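Local coordinates for protein Phl p 3 allergen (Phleum pratense, PDB 3FT9) that is a secreted grass-pollen allergen of the expansin B subfamily, related to the C-terminal domain of expansins, and probably associates with plant cell-wall polysaccharides, at residues Val4-Gln9 / Leu19-Thr24; Ala31-Arg36 / Phe65-Met70. All blocks are in the same frame, centred on the assembly; numbering follows the deposited sequence.

Contact 1: Val4-Gln9 / Leu19-Thr24; sequences VTFTVQ and LDIKYT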
loop_
_atom_site.group_PDB
_atom_site.type_symbol
_atom_site.label_atom_id
_atom_site.label_comp_id
_atom_site.label_asym_id
_atom_site.label_seq_id
_atom_site.Cartn_x
_atom_site.Cartn_y
_atom_site.Cartn_z
ATOM N N VAL A 4 9.690 1.493 4.801
ATOM C CA VAL A 4 8.835 0.724 3.892
ATOM C C VAL A 4 9.053 1.121 2.459
ATOM O O VAL A 4 9.070 2.296 2.126
ATOM C CB VAL A 4 7.357 0.890 4.272
ATOM C CG1 VAL A 4 7.251 0.659 5.739
ATOM C CG2 VAL A 4 6.902 2.319 4.009
ATOM N N THR A 5 9.141 0.134 1.595
ATOM C CA THR A 5 9.054 0.376 0.181
ATOM C C THR A 5 7.839 -0.440 -0.322
ATOM O O THR A 5 7.412 -1.401 0.357
ATOM C CB THR A 5 10.341 -0.060 -0.548
ATOM O OG1 THR A 5 10.420 -1.453 -0.441
ATOM C CG2 THR A 5 11.601 0.489 0.169
ATOM N N PHE A 6 7.296 -0.002 -1.452
ATOM C CA PHE A 6 6.142 -0.593 -2.148
ATOM C C PHE A 6 6.638 -0.689 -3.592
ATOM O O PHE A 6 6.902 0.354 -4.216
ATOM C CB PHE A 6 4.964 0.391 -2.224
ATOM C CG PHE A 6 4.471 0.893 -0.859
ATOM C CD1 PHE A 6 3.244 0.421 -0.288
ATOM C CD2 PHE A 6 5.181 1.909 -0.189
ATOM C CE1 PHE A 6 2.822 0.813 0.999
ATOM C CE2 PHE A 6 4.764 2.341 1.075
ATOM C CZ PHE A 6 3.564 1.804 1.682
ATOM N N THR A 7 6.726 -1.910 -4.150
ATOM C CA THR A 7 6.949 -2.084 -5.572
ATOM C C THR A 7 5.635 -2.510 -6.263
ATOM O O THR A 7 5.041 -3.484 -5.872
ATOM C CB THR A 7 7.944 -3.151 -5.763
ATOM O OG1 THR A 7 9.049 -2.860 -4.916
ATOM C CG2 THR A 7 8.440 -3.216 -7.179
ATOM N N VAL A 8 5.190 -1.797 -7.280
ATOM C CA VAL A 8 3.984 -2.173 -8.022
ATOM C C VAL A 8 4.219 -3.500 -8.806
ATOM O O VAL A 8 5.199 -3.600 -9.547
ATOM C CB VAL A 8 3.476 -1.054 -8.909
ATOM C CG1 VAL A 8 2.177 -1.462 -9.741
ATOM C CG2 VAL A 8 3.169 0.141 -8.043
ATOM N N GLN A 9 3.350 -4.496 -8.617
ATOM C CA GLN A 9 3.532 -5.780 -9.261
ATOM C C GLN A 9 2.701 -5.846 -10.536
ATOM O O GLN A 9 1.571 -5.294 -10.614
ATOM C CB GLN A 9 3.115 -6.911 -8.342
ATOM C CG GLN A 9 3.887 -6.918 -7.079
ATOM C CD GLN A 9 5.337 -7.181 -7.348
ATOM O OE1 GLN A 9 6.143 -6.262 -7.435
ATOM N NE2 GLN A 9 5.699 -8.459 -7.464
ATOM N N LEU A 19 0.949 -5.008 -4.646
ATOM C CA LEU A 19 2.155 -4.360 -4.137
ATOM C C LEU A 19 2.964 -5.341 -3.347
ATOM O O LEU A 19 2.435 -6.047 -2.416
ATOM C CB LEU A 19 1.846 -3.136 -3.241
ATOM C CG LEU A 19 1.012 -1.988 -3.864
ATOM C CD1 LEU A 19 0.335 -1.034 -2.849
ATOM C CD2 LEU A 19 1.767 -1.186 -4.951
ATOM N N ASP A 20 4.249 -5.358 -3.671
ATOM C CA ASP A 20 5.216 -6.043 -2.834
ATOM C C ASP A 20 5.725 -4.996 -1.826
ATOM O O ASP A 20 6.350 -4.050 -2.185
ATOM C CB ASP A 20 6.333 -6.611 -3.741
ATOM C CG ASP A 20 7.526 -7.216 -2.951
ATOM O OD1 ASP A 20 7.464 -7.393 -1.694
ATOM O OD2 ASP A 20 8.570 -7.424 -3.635
ATOM N N ILE A 21 5.461 -5.235 -0.556
ATOM C CA ILE A 21 5.709 -4.250 0.436
ATOM C C ILE A 21 6.860 -4.777 1.328
ATOM O O ILE A 21 6.716 -5.810 1.963
ATOM C CB ILE A 21 4.451 -3.902 1.292
ATOM C CG1 ILE A 21 3.271 -3.383 0.346
ATOM C CG2 ILE A 21 4.925 -2.941 2.451
ATOM C CD1 ILE A 21 2.026 -2.909 1.045
ATOM N N LYS A 22 7.992 -4.104 1.361
ATOM C CA LYS A 22 9.012 -4.533 2.338
ATOM C C LYS A 22 9.021 -3.634 3.520
ATOM O O LYS A 22 9.321 -2.499 3.360
ATOM C CB LYS A 22 10.379 -4.501 1.687
ATOM C CG LYS A 22 10.392 -5.300 0.318
ATOM C CD LYS A 22 10.382 -6.824 0.562
ATOM C CE LYS A 22 9.093 -7.359 1.375
ATOM N NZ LYS A 22 9.248 -8.645 2.230
ATOM N N TYR A 23 8.708 -4.157 4.690
ATOM C CA TYR A 23 8.553 -3.469 5.914
ATOM C C TYR A 23 9.627 -3.918 6.894
ATOM O O TYR A 23 9.512 -4.988 7.507
ATOM C CB TYR A 23 7.241 -3.928 6.536
ATOM C CG TYR A 23 6.864 -3.289 7.854
ATOM C CD1 TYR A 23 6.017 -2.183 7.855
ATOM C CD2 TYR A 23 7.225 -3.840 9.095
ATOM C CE1 TYR A 23 5.576 -1.585 9.053
ATOM C CE2 TYR A 23 6.800 -3.203 10.331
ATOM C CZ TYR A 23 5.987 -2.052 10.285
ATOM O OH TYR A 23 5.537 -1.317 11.379
ATOM N N THR A 24 10.627 -3.064 7.083
ATOM C CA THR A 24 11.612 -3.167 8.182
ATOM C C THR A 24 11.366 -2.321 9.405
ATOM O O THR A 24 11.236 -1.082 9.314
ATOM C CB THR A 24 12.888 -2.775 7.634
ATOM O OG1 THR A 24 13.036 -3.618 6.491
ATOM C CG2 THR A 24 14.007 -3.034 8.633
HETATM O O HOH W 1 9.043 -3.086 -2.134
#

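Contact 2: Ala31-Arg36 / Phe65-Met70; sequences AEVELR and FNFRFM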
loop_
_atom_site.group_PDB
_atom_site.type_symbol
_atom_site.label_atom_id
_atom_site.label_comp_id
_atom_site.label_asym_id
_atom_site.label_seq_id
_atom_site.Cartn_x
_atom_site.Cartn_y
_atom_site.Cartn_z
ATOM N N ALA A 31 1.486 -6.374 10.124
ATOM C CA ALA A 31 0.277 -7.139 10.311
ATOM C C ALA A 31 -0.788 -6.681 9.310
ATOM O O ALA A 31 -1.625 -7.493 8.820
ATOM C CB ALA A 31 -0.307 -6.967 11.752
ATOM N N GLU A 32 -0.889 -5.377 9.110
ATOM C CA GLU A 32 -2.032 -4.905 8.322
ATOM C C GLU A 32 -1.556 -3.711 7.489
ATOM O O GLU A 32 -0.669 -2.966 7.984
ATOM C CB GLU A 32 -3.083 -4.259 9.207
ATOM C CG GLU A 32 -4.012 -5.090 9.945
ATOM C CD GLU A 32 -4.854 -4.216 10.905
ATOM O OE1 GLU A 32 -4.685 -2.972 10.974
ATOM O OE2 GLU A 32 -5.712 -4.782 11.566
ATOM N N VAL A 33 -2.202 -3.488 6.325
ATOM C CA VAL A 33 -1.963 -2.307 5.485
ATOM C C VAL A 33 -3.290 -1.815 4.940
ATOM O O VAL A 33 -4.130 -2.655 4.549
ATOM C CB VAL A 33 -1.089 -2.620 4.299
ATOM C CG1 VAL A 33 -0.717 -1.300 3.495
ATOM C CG2 VAL A 33 0.088 -3.364 4.772
ATOM N N GLU A 34 -3.489 -0.481 4.915
ATOM C CA GLU A 34 -4.668 0.095 4.277
ATOM C C GLU A 34 -4.293 1.187 3.301
ATOM O O GLU A 34 -3.311 1.902 3.538
ATOM C CB GLU A 34 -5.574 0.685 5.363
ATOM C CG GLU A 34 -6.365 -0.371 6.056
ATOM C CD GLU A 34 -6.247 -0.324 7.525
ATOM O OE1 GLU A 34 -6.316 0.756 8.039
ATOM O OE2 GLU A 34 -6.064 -1.363 8.181
ATOM N N LEU A 35 -5.079 1.337 2.240
ATOM C CA LEU A 35 -4.915 2.457 1.283
ATOM C C LEU A 35 -6.005 3.499 1.509
ATOM O O LEU A 35 -7.145 3.173 1.814
ATOM C CB LEU A 35 -5.175 1.999 -0.079
ATOM C CG LEU A 35 -5.120 3.074 -1.215
ATOM C CD1 LEU A 35 -4.370 2.451 -2.346
ATOM C CD2 LEU A 35 -6.462 3.229 -1.691
ATOM N N ARG A 36 -5.684 4.751 1.332
ATOM C CA ARG A 36 -6.735 5.777 1.333
ATOM C C ARG A 36 -6.565 6.543 -0.015
ATOM O O ARG A 36 -5.510 7.083 -0.278
ATOM C CB ARG A 36 -6.544 6.730 2.529
ATOM C CG ARG A 36 -7.549 7.908 2.554
ATOM C CD ARG A 36 -7.515 8.690 3.830
ATOM N NE ARG A 36 -6.401 9.599 3.966
ATOM C CZ ARG A 36 -6.293 10.804 3.390
ATOM N NH1 ARG A 36 -7.248 11.246 2.569
ATOM N NH2 ARG A 36 -5.195 11.544 3.624
ATOM N N PHE A 65 -1.722 7.981 -3.634
ATOM C CA PHE A 65 -2.352 7.121 -2.657
ATOM C C PHE A 65 -1.603 7.247 -1.336
ATOM O O PHE A 65 -0.417 7.341 -1.297
ATOM C CB PHE A 65 -2.314 5.684 -3.193
ATOM C CG PHE A 65 -2.951 5.510 -4.589
ATOM C CD1 PHE A 65 -4.341 5.621 -4.760
ATOM C CD2 PHE A 65 -2.180 5.219 -5.686
ATOM C CE1 PHE A 65 -4.904 5.435 -5.966
ATOM C CE2 PHE A 65 -2.790 5.073 -6.919
ATOM C CZ PHE A 65 -4.137 5.157 -7.041
ATOM N N ASN A 66 -2.332 7.234 -0.229
ATOM C CA ASN A 66 -1.789 7.157 1.082
ATOM C C ASN A 66 -1.950 5.784 1.661
ATOM O O ASN A 66 -2.834 5.078 1.219
ATOM C CB ASN A 66 -2.561 8.115 1.970
ATOM C CG ASN A 66 -2.783 9.466 1.269
ATOM O OD1 ASN A 66 -1.850 10.234 1.068
ATOM N ND2 ASN A 66 -3.975 9.684 0.824
ATOM N N PHE A 67 -1.102 5.433 2.643
ATOM C CA PHE A 67 -1.051 4.109 3.222
ATOM C C PHE A 67 -0.947 4.253 4.747
ATOM O O PHE A 67 -0.354 5.230 5.214
ATOM C CB PHE A 67 0.094 3.279 2.675
ATOM C CG PHE A 67 -0.048 2.969 1.215
ATOM C CD1 PHE A 67 -0.775 1.896 0.799
ATOM C CD2 PHE A 67 0.516 3.852 0.252
ATOM C CE1 PHE A 67 -0.936 1.668 -0.568
ATOM C CE2 PHE A 67 0.376 3.668 -1.061
ATOM C CZ PHE A 67 -0.378 2.528 -1.483
ATOM N N ARG A 68 -1.572 3.353 5.482
ATOM C CA ARG A 68 -1.485 3.247 6.959
ATOM C C ARG A 68 -1.104 1.725 7.224
ATOM O O ARG A 68 -1.592 0.843 6.519
ATOM C CB ARG A 68 -2.839 3.567 7.594
ATOM C CG ARG A 68 -2.979 3.152 9.062
ATOM C CD ARG A 68 -4.231 3.847 9.679
ATOM N NE ARG A 68 -5.480 3.167 9.384
ATOM C CZ ARG A 68 -6.678 3.646 9.707
ATOM N NH1 ARG A 68 -6.763 4.813 10.305
ATOM N NH2 ARG A 68 -7.788 2.980 9.438
ATOM N N PHE A 69 -0.196 1.480 8.185
ATOM C CA PHE A 69 0.339 0.190 8.546
ATOM C C PHE A 69 0.049 0.004 10.002
ATOM O O PHE A 69 -0.048 1.036 10.723
ATOM C CB PHE A 69 1.832 0.262 8.429
ATOM C CG PHE A 69 2.267 0.207 7.043
ATOM C CD1 PHE A 69 2.603 -1.026 6.463
ATOM C CD2 PHE A 69 2.235 1.343 6.258
ATOM C CE1 PHE A 69 2.945 -1.106 5.096
ATOM C CE2 PHE A 69 2.582 1.249 4.900
ATOM C CZ PHE A 69 2.927 0.022 4.326
ATOM N N MET A 70 -0.133 -1.260 10.392
ATOM C CA MET A 70 -0.201 -1.788 11.812
ATOM C C MET A 70 0.798 -2.929 11.853
ATOM O O MET A 70 0.754 -3.763 10.951
ATOM C CB MET A 70 -1.606 -2.278 12.142
ATOM C CG MET A 70 -1.845 -2.836 13.636
ATOM S SD MET A 70 -1.453 -1.542 14.856
ATOM C CE MET A 70 -2.973 -0.507 14.889
#

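Contact 1: Val4-Gln9 / Leu19-Thr24
F6 and I21 lie side by side across an antiparallel strand pair, their side chains leaving the backbone in the same direction. The I21 CD1 methyl comes obliquely to the F6 ring, 3.8 Å from F6 CD1. F6 CG and I21 CG1 both lie beside their backbone N (F6 chi1 -58°), which carries the ring and the CD1 methyl to the same side, into the core. L19 enters the same layer: its CD1 approaches F6, while its CD2 crosses V8 and comes 3.6 Å from V8 CG2. At the far end of the pair V4 runs alongside Y23, with V4 CG1 3.8 Å from Y23 CD1.

The other surface, carrying T5, T7, D20 and K22, is more polar. T5 OG1 touches the root of the K22 side chain, 3.7 Å from K22 CB. One water is gripped by the T5 and T7 hydroxyls and donates to D20 O at 2.9 Å; T7 OG1 also bonds T92. D20 O takes the T7 amide as well, in a nearly straight bond (169°), and T5 and K22 exchange two backbone bonds.

The pair is a beta hairpin of strands 3-8 and 16-24. Strand 92-93 borders it beside strand 3-8, W53 of strand 52-56 bonds L19 on the other flank, and strands 65-71 and 76-83 pack against the F6, L19 and I21 face.

Contact 2: Ala31-Arg36 / Phe65-Met70
V33 fits against F69 like a two-pronged bump: CG1 rides over one ring face, 4.2 Å from the F69 centroid, and CG2 reaches F69 CE1 at 3.7 Å. With CG1 anti to the backbone N (chi1 -174°), both methyls come from the same side of the ring, CG2 beyond the rim. V33 CG1 also reaches F67 CD1 (4.2 Å). The next bump, L35 CD1, drops between two phenylalanines, 3.9 Å from F65 CB and 3.9 Å from F67 CE1, crossing both obliquely. Valine and leucine thus fill the hollows between alternate residues F65, F67 and F69.

On the reverse surface R36 lays its guanidinium nearly parallel to the N66 amide (15° apart), N66 ND2 sitting over its centre; the R36 end is held by S40 and N66 OD1 by the backbone N of E81. E32 lies alongside M70, with E32 OE1 3.4 Å from M70 CB. A classic beta bulge ends the pair, A31 and E32 both donating to M70 O.

E34 OE1 takes two bonds from the edge of the R68 guanidinium, NE at 2.9 Å and NH2 at 3.0 Å, the carboxylate almost perpendicular to it (86°). W43 adds a cation-pi contact to R68. This strand pair therefore keeps an aromatic, apolar face for the core and a largely polar, partly charged one behind, where the ion pair probably offsets the cost of burying E34.

How the contacts relate
Contact 1 and contact 2 have centres about 11 Å apart, and their apolar faces meet: F6 CZ comes 3.3 Å from F69 CZ, and L19 and I21 touch F67 and F69. They come in series along the chain, the hairpin of contact 1 closing before strand 30-36 opens contact 2, whose partner strand 65-71 arrives only after strands 44-49 and 52-56. Those two strands link the pairs through the sheet, running from 30-36 round to 16-24. The result is a curled, all-antiparallel beta sandwich, consistent with the expansin C-terminal domain, in which a local hairpin and a sequence-distant pair face each other and share one aromatic core.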